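Local coordinates for protein type III effector (Vibrio parahaemolyticus, PDB 2QHQ) that is of unknown function but belongs to the HopJ family of type III effectors, and is probably delivered by a bacterial secretion system, at residues A46-T49 against Q54-A57; A82-F87 against Q102-F107. One frame throughout, in Å; residues are numbered along the deposited sequence.

Contact 1 (46-49 with 54-57) comes first along the chain and is complete before contact 2 (82-87 with 102-107) opens. Contact 1 lies in the beta hairpin of strands 48-50 and 53-55, about 14 Å between its centre and that of the chain; contact 2 lies deeper, 7 Å from the chain centre, where helix 102-110 meets the junction of helices 79-83 and 86-92. The two contact centres are about 16 Å apart. Helix 102-110 connects them: Asn103 OD1 lies 2.9 Å from Asn55 ND2, a probable hydrogen bond, while Ile104 turns to the other helices. The hairpin is thereby joined to the helical part of this HopJ family protein.

Contact 1 (A46-T49 against Q54-A57); sequences AAFT and QNDA
Phe48 turns its CG between the backbone N and the carbonyl carbon (chi1 75°), and Asn55 sets its CG beside the backbone N (chi1 -55°), which brings ring and amide together on one face of an antiparallel beta hairpin. Phe48 and Asn55 are its hydrogen-bonded pair: Phe48 N donates to Asn55 O at 2.9 Å, within the carbonyl plane, and Asn55 N returns a bond of 2.8 Å to Phe48 O. That carbonyl oxygen is gripped twice by the same residue, since Asn55 ND2 also donates to Phe48 O, at 3.2 Å and from the opposite face of the carbonyl plane. This second donor stands well above the plane, and Phe48 O lies somewhat out of the plane of the Asn55 amide. The same ND2 sits over one face of the Phe48 ring, displaced toward the rim and 3.2 Å from CZ; ring and amide are turned only 24° against each other. Outside the hairpin, Asn60 ND2 bonds to Asn55 OD1 and ND2 of Asn55 also donates to Asn103 OD1, so both ends of the buried amide are satisfied and its rotation is fixed. The Phe48 ring also meets that of Phe117 on strand 115-117, the neighbour on the far side of strand 48-50. Thr49 and Gln54 form the following non-hydrogen-bonded pair, with their side chains on the other face. Gln54 bends at chi2 and passes its NE2 to the anti side of Asp56 OD1 at 2.9 Å, a side-chain bond from the strand to the loop that follows it. Where the strands run out, Ala47 lies against the backbone of the returning chain, its CA 3.2 Å from Asn55 O in a CA-H...O contact.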
ATOM      1  N   ALA B  46       8.249 -12.446   6.620  1.00 11.10           N
ATOM      2  CA  ALA B  46       8.962 -11.701   5.570  1.00 10.67           C
ATOM      3  C   ALA B  46       9.931 -10.743   6.206  1.00 10.73           C
ATOM      4  O   ALA B  46       9.583 -10.044   7.171  1.00  9.83           O
ATOM      5  CB  ALA B  46       7.968 -10.924   4.705  1.00 11.00           C
ATOM      6  N   ALA B  47      11.145 -10.682   5.646  1.00 10.29           N
ATOM      7  CA  ALA B  47      12.108  -9.654   6.063  1.00 11.01           C
ATOM      8  C   ALA B  47      11.659  -8.306   5.523  1.00 11.23           C
ATOM      9  O   ALA B  47      11.128  -8.219   4.408  1.00 11.34           O
ATOM     10  CB  ALA B  47      13.514  -9.988   5.537  1.00 10.70           C
ATOM     11  N   PHE B  48      11.846  -7.257   6.321  1.00 11.29           N
ATOM     12  CA  PHE B  48      11.571  -5.898   5.834  1.00 11.63           C
ATOM     13  C   PHE B  48      12.428  -4.863   6.524  1.00 12.26           C
ATOM     14  O   PHE B  48      12.753  -5.011   7.700  1.00 12.29           O
ATOM     15  CB  PHE B  48      10.075  -5.538   5.942  1.00 11.71           C
ATOM     16  CG  PHE B  48       9.580  -5.231   7.349  1.00 12.18           C
ATOM     17  CD1 PHE B  48       9.293  -3.912   7.734  1.00 12.73           C
ATOM     18  CD2 PHE B  48       9.325  -6.269   8.257  1.00  9.86           C
ATOM     19  CE1 PHE B  48       8.781  -3.626   9.029  1.00 11.06           C
ATOM     20  CE2 PHE B  48       8.807  -6.006   9.542  1.00 10.37           C
ATOM     21  CZ  PHE B  48       8.534  -4.678   9.924  1.00 12.33           C
ATOM     22  N   THR B  49      12.797  -3.834   5.763  1.00 12.28           N
ATOM     23  CA  THR B  49      13.517  -2.706   6.334  0.50 12.50           C
ATOM     24  C   THR B  49      12.520  -1.601   6.604  1.00 12.68           C
ATOM     25  O   THR B  49      11.472  -1.522   5.966  1.00 12.51           O
ATOM     26  CB  THR B  49      14.641  -2.198   5.422  0.50 12.75           C
ATOM     27  OG1 THR B  49      14.160  -2.112   4.074  0.50 12.89           O
ATOM     28  CG2 THR B  49      15.835  -3.146   5.485  0.50 12.31           C
ATOM     29  N   GLN B  54      15.995  -2.855  10.639  1.00 18.91           N
ATOM     30  CA  GLN B  54      15.861  -3.951   9.683  1.00 18.16           C
ATOM     31  C   GLN B  54      15.332  -5.137  10.465  1.00 16.97           C
ATOM     32  O   GLN B  54      15.801  -5.400  11.585  1.00 16.91           O
ATOM     33  CB  GLN B  54      17.223  -4.270   9.061  1.00 19.28           C
ATOM     34  CG  GLN B  54      17.244  -5.405   8.021  1.00 21.78           C
ATOM     35  CD  GLN B  54      17.300  -6.805   8.649  1.00 25.08           C
ATOM     36  OE1 GLN B  54      17.818  -6.986   9.750  1.00 25.77           O
ATOM     37  NE2 GLN B  54      16.777  -7.797   7.935  1.00 27.03           N
ATOM     38  N   ASN B  55      14.375  -5.853   9.881  1.00 14.47           N
ATOM     39  CA  ASN B  55      13.747  -7.004  10.532  1.00 13.34           C
ATOM     40  C   ASN B  55      13.940  -8.229   9.659  1.00 12.62           C
ATOM     41  O   ASN B  55      13.551  -8.212   8.490  1.00 12.66           O
ATOM     42  CB  ASN B  55      12.242  -6.765  10.700  1.00 12.78           C
ATOM     43  CG  ASN B  55      11.942  -5.473  11.433  1.00 13.88           C
ATOM     44  OD1 ASN B  55      11.972  -5.431  12.666  1.00 15.36           O
ATOM     45  ND2 ASN B  55      11.666  -4.405  10.677  1.00 12.87           N
ATOM     46  N   ASP B  56      14.542  -9.279  10.207  1.00 12.34           N
ATOM     47  CA  ASP B  56      14.607 -10.557   9.502  1.00 12.49           C
ATOM     48  C   ASP B  56      13.213 -11.155   9.446  1.00 11.72           C
ATOM     49  O   ASP B  56      12.328 -10.728  10.196  1.00 12.21           O
ATOM     50  CB  ASP B  56      15.535 -11.538  10.222  1.00 12.31           C
ATOM     51  CG  ASP B  56      16.998 -11.158  10.134  1.00 17.42           C
ATOM     52  OD1 ASP B  56      17.376 -10.337   9.272  1.00 18.31           O
ATOM     53  OD2 ASP B  56      17.775 -11.729  10.930  1.00 21.91           O
ATOM     54  N   ALA B  57      13.003 -12.132   8.563  1.00 11.86           N
ATOM     55  CA  ALA B  57      11.779 -12.934   8.628  1.00 11.22           C
ATOM     56  C   ALA B  57      11.693 -13.540  10.033  1.00 10.89           C
ATOM     57  O   ALA B  57      12.698 -14.003  10.598  1.00 11.68           O
ATOM     58  CB  ALA B  57      11.767 -14.033   7.574  1.00 11.70           C
TER

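Contact 2 (A82-F87 against Q102-F107); sequences ACFGRF and QNIRNF
Phe84 and Ile104 pack the short link between helices 79-83 and 86-92 against helix 102-110, the link presenting its aromatic side chain to that helix. The main interaction is CH-pi. Ile104 CG1, placed beside its own backbone N (chi1 -61°), stands over the middle of one face of the Phe84 ring, 3.7 Å from the centroid and 13° off the normal. The two side chains run past each other in opposite directions, so the isoleucine branch lies across the ring toward the root of the phenylalanine. Apolar contacts extend this: with chi2 at 176°, the chain of Ile104 is extended and its CD1 reaches Phe84 CD1 at 3.6 Å. Leu81, Tyr88 and Val92 also touch Ile104, setting it among the two neighbouring helices. Hydrogen bonds lie within each segment and none crosses between them. At the link, Gly85 leaves the first helix with positive phi and is N-cap of the next. The Ile104 CD1 methyl finally meets the base of Phe87, 3.6 Å from its CB.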
ATOM      1  N   ALA B  82      -2.006   4.273  13.655  1.00 10.69           N
ATOM      2  CA  ALA B  82      -3.195   4.058  14.485  1.00 10.73           C
ATOM      3  C   ALA B  82      -3.540   2.573  14.685  1.00 11.15           C
ATOM      4  O   ALA B  82      -4.112   2.201  15.726  1.00 11.18           O
ATOM      5  CB  ALA B  82      -4.387   4.810  13.913  1.00 10.83           C
ATOM      6  N   CYS B  83      -3.200   1.737  13.701  1.00 10.54           N
ATOM      7  CA  CYS B  83      -3.442   0.295  13.804  1.00 11.27           C
ATOM      8  C   CYS B  83      -2.670  -0.330  14.966  1.00 10.75           C
ATOM      9  O   CYS B  83      -3.059  -1.388  15.471  1.00 11.59           O
ATOM     10  CB  CYS B  83      -3.062  -0.404  12.503  1.00 10.68           C
ATOM     11  SG  CYS B  83      -4.302  -0.114  11.195  1.00 13.77           S
ATOM     12  N   PHE B  84      -1.560   0.302  15.375  1.00 10.45           N
ATOM     13  CA  PHE B  84      -0.830  -0.187  16.547  1.00 10.53           C
ATOM     14  C   PHE B  84      -1.522   0.126  17.874  1.00 10.78           C
ATOM     15  O   PHE B  84      -1.043  -0.321  18.930  1.00 10.73           O
ATOM     16  CB  PHE B  84       0.606   0.349  16.603  1.00 10.57           C
ATOM     17  CG  PHE B  84       1.516  -0.205  15.539  1.00 10.95           C
ATOM     18  CD1 PHE B  84       2.290  -1.350  15.791  1.00 11.52           C
ATOM     19  CD2 PHE B  84       1.619   0.421  14.302  1.00 11.82           C
ATOM     20  CE1 PHE B  84       3.194  -1.848  14.804  1.00 11.93           C
ATOM     21  CE2 PHE B  84       2.504  -0.081  13.307  1.00 12.14           C
ATOM     22  CZ  PHE B  84       3.277  -1.203  13.556  1.00 11.97           C
ATOM     23  N   GLY B  85      -2.642   0.851  17.827  1.00 11.01           N
ATOM     24  CA  GLY B  85      -3.440   1.117  19.041  1.00 11.30           C
ATOM     25  C   GLY B  85      -2.590   1.727  20.146  1.00 11.44           C
ATOM     26  O   GLY B  85      -1.813   2.666  19.894  1.00 11.85           O
ATOM     27  N   ARG B  86      -2.709   1.181  21.360  1.00 11.32           N
ATOM     28  CA  ARG B  86      -2.005   1.723  22.528  1.00 12.44           C
ATOM     29  C   ARG B  86      -0.477   1.651  22.431  1.00 11.35           C
ATOM     30  O   ARG B  86       0.206   2.459  23.065  1.00 11.99           O
ATOM     31  CB  ARG B  86      -2.456   1.030  23.823  1.00 12.42           C
ATOM     32  CG  ARG B  86      -3.869   1.331  24.245  1.00 14.95           C
ATOM     33  CD  ARG B  86      -4.224   0.537  25.511  1.00 15.60           C
ATOM     34  NE  ARG B  86      -5.679   0.483  25.685  1.00 22.27           N
ATOM     35  CZ  ARG B  86      -6.371   1.219  26.557  1.00 25.12           C
ATOM     36  NH1 ARG B  86      -5.754   2.087  27.358  1.00 25.42           N
ATOM     37  NH2 ARG B  86      -7.694   1.088  26.634  1.00 25.33           N
ATOM     38  N   PHE B  87       0.066   0.715  21.648  1.00 10.94           N
ATOM     39  CA  PHE B  87       1.528   0.677  21.459  1.00 10.83           C
ATOM     40  C   PHE B  87       2.027   1.996  20.878  1.00 10.80           C
ATOM     41  O   PHE B  87       3.101   2.487  21.258  1.00 10.60           O
ATOM     42  CB  PHE B  87       1.989  -0.472  20.538  1.00 11.22           C
ATOM     43  CG  PHE B  87       1.794  -1.849  21.112  1.00 11.18           C
ATOM     44  CD1 PHE B  87       2.164  -2.150  22.414  1.00 14.71           C
ATOM     45  CD2 PHE B  87       1.300  -2.868  20.306  1.00 11.92           C
ATOM     46  CE1 PHE B  87       2.025  -3.452  22.911  1.00 15.33           C
ATOM     47  CE2 PHE B  87       1.143  -4.165  20.793  1.00 13.19           C
ATOM     48  CZ  PHE B  87       1.496  -4.458  22.093  1.00 14.47           C
ATOM     49  N   GLN B 102      10.558  -0.320  18.224  1.00 14.61           N
ATOM     50  CA  GLN B 102      11.433   0.364  17.277  1.00 14.73           C
ATOM     51  C   GLN B 102      10.800   0.529  15.902  1.00 13.69           C
ATOM     52  O   GLN B 102      11.068   1.508  15.204  1.00 13.76           O
ATOM     53  CB  GLN B 102      12.790  -0.351  17.155  1.00 15.58           C
ATOM     54  CG  GLN B 102      13.802   0.028  18.253  1.00 19.75           C
ATOM     55  CD  GLN B 102      14.082   1.535  18.325  1.00 23.30           C
ATOM     56  OE1 GLN B 102      14.360   2.187  17.311  1.00 26.84           O
ATOM     57  NE2 GLN B 102      14.017   2.088  19.532  1.00 23.56           N
ATOM     58  N   ASN B 103       9.971  -0.426  15.491  1.00 12.80           N
ATOM     59  CA  ASN B 103       9.302  -0.253  14.202  1.00 12.48           C
ATOM     60  C   ASN B 103       8.327   0.920  14.170  1.00 11.90           C
ATOM     61  O   ASN B 103       8.268   1.634  13.191  1.00 11.76           O
ATOM     62  CB  ASN B 103       8.652  -1.544  13.738  1.00 12.55           C
ATOM     63  CG  ASN B 103       9.666  -2.510  13.178  1.00 12.90           C
ATOM     64  OD1 ASN B 103      10.186  -2.296  12.095  1.00 13.19           O
ATOM     65  ND2 ASN B 103       9.950  -3.585  13.920  1.00 12.66           N
ATOM     66  N   ILE B 104       7.562   1.109  15.240  1.00 11.87           N
ATOM     67  CA  ILE B 104       6.686   2.287  15.322  1.00 11.40           C
ATOM     68  C   ILE B 104       7.516   3.568  15.307  1.00 11.13           C
ATOM     69  O   ILE B 104       7.223   4.493  14.548  1.00 11.48           O
ATOM     70  CB  ILE B 104       5.797   2.274  16.603  1.00 10.53           C
ATOM     71  CG1 ILE B 104       4.889   1.041  16.606  1.00 12.12           C
ATOM     72  CG2 ILE B 104       4.956   3.544  16.691  1.00 11.78           C
ATOM     73  CD1 ILE B 104       4.028   0.902  17.923  1.00 12.12           C
ATOM     74  N   ARG B 105       8.569   3.608  16.128  1.00 10.74           N
ATOM     75  CA  ARG B 105       9.382   4.817  16.259  1.00 10.36           C
ATOM     76  C   ARG B 105      10.090   5.172  14.952  1.00 10.89           C
ATOM     77  O   ARG B 105      10.157   6.326  14.609  1.00 11.84           O
ATOM     78  CB  ARG B 105      10.368   4.697  17.417  1.00  9.60           C
ATOM     79  CG  ARG B 105       9.680   4.570  18.775  1.00 10.20           C
ATOM     80  CD  ARG B 105      10.682   4.350  19.911  1.00 11.21           C
ATOM     81  NE  ARG B 105       9.948   4.168  21.171  1.00 11.19           N
ATOM     82  CZ  ARG B 105       9.490   5.158  21.939  1.00 12.40           C
ATOM     83  NH1 ARG B 105       9.675   6.448  21.614  1.00 12.05           N
ATOM     84  NH2 ARG B 105       8.829   4.853  23.043  1.00 11.33           N
ATOM     85  N   ASN B 106      10.546   4.166  14.214  1.00 11.65           N
ATOM     86  CA  ASN B 106      11.179   4.395  12.922  1.00 12.06           C
ATOM     87  C   ASN B 106      10.194   4.844  11.870  1.00 12.35           C
ATOM     88  O   ASN B 106      10.480   5.740  11.093  1.00 12.39           O
ATOM     89  CB  ASN B 106      11.965   3.173  12.440  1.00 12.90           C
ATOM     90  CG  ASN B 106      13.403   3.176  12.946  1.00 15.48           C
ATOM     91  OD1 ASN B 106      14.287   3.832  12.367  1.00 18.15           O
ATOM     92  ND2 ASN B 106      13.638   2.481  14.040  1.00 17.07           N
ATOM     93  N   PHE B 107       9.017   4.244  11.873  1.00 11.34           N
ATOM     94  CA  PHE B 107       8.030   4.557  10.845  1.00 12.13           C
ATOM     95  C   PHE B 107       7.522   5.993  11.027  1.00 13.33           C
ATOM     96  O   PHE B 107       7.208   6.663  10.053  1.00 13.48           O
ATOM     97  CB  PHE B 107       6.894   3.545  10.907  1.00 12.04           C
ATOM     98  CG  PHE B 107       5.862   3.700   9.816  1.00 11.23           C
ATOM     99  CD1 PHE B 107       6.122   3.245   8.521  1.00 11.93           C
ATOM    100  CD2 PHE B 107       4.616   4.263  10.096  1.00 12.01           C
ATOM    101  CE1 PHE B 107       5.147   3.367   7.514  1.00 13.35           C
ATOM    102  CE2 PHE B 107       3.638   4.390   9.090  1.00 11.18           C
ATOM    103  CZ  PHE B 107       3.910   3.940   7.802  1.00 10.25           C
TER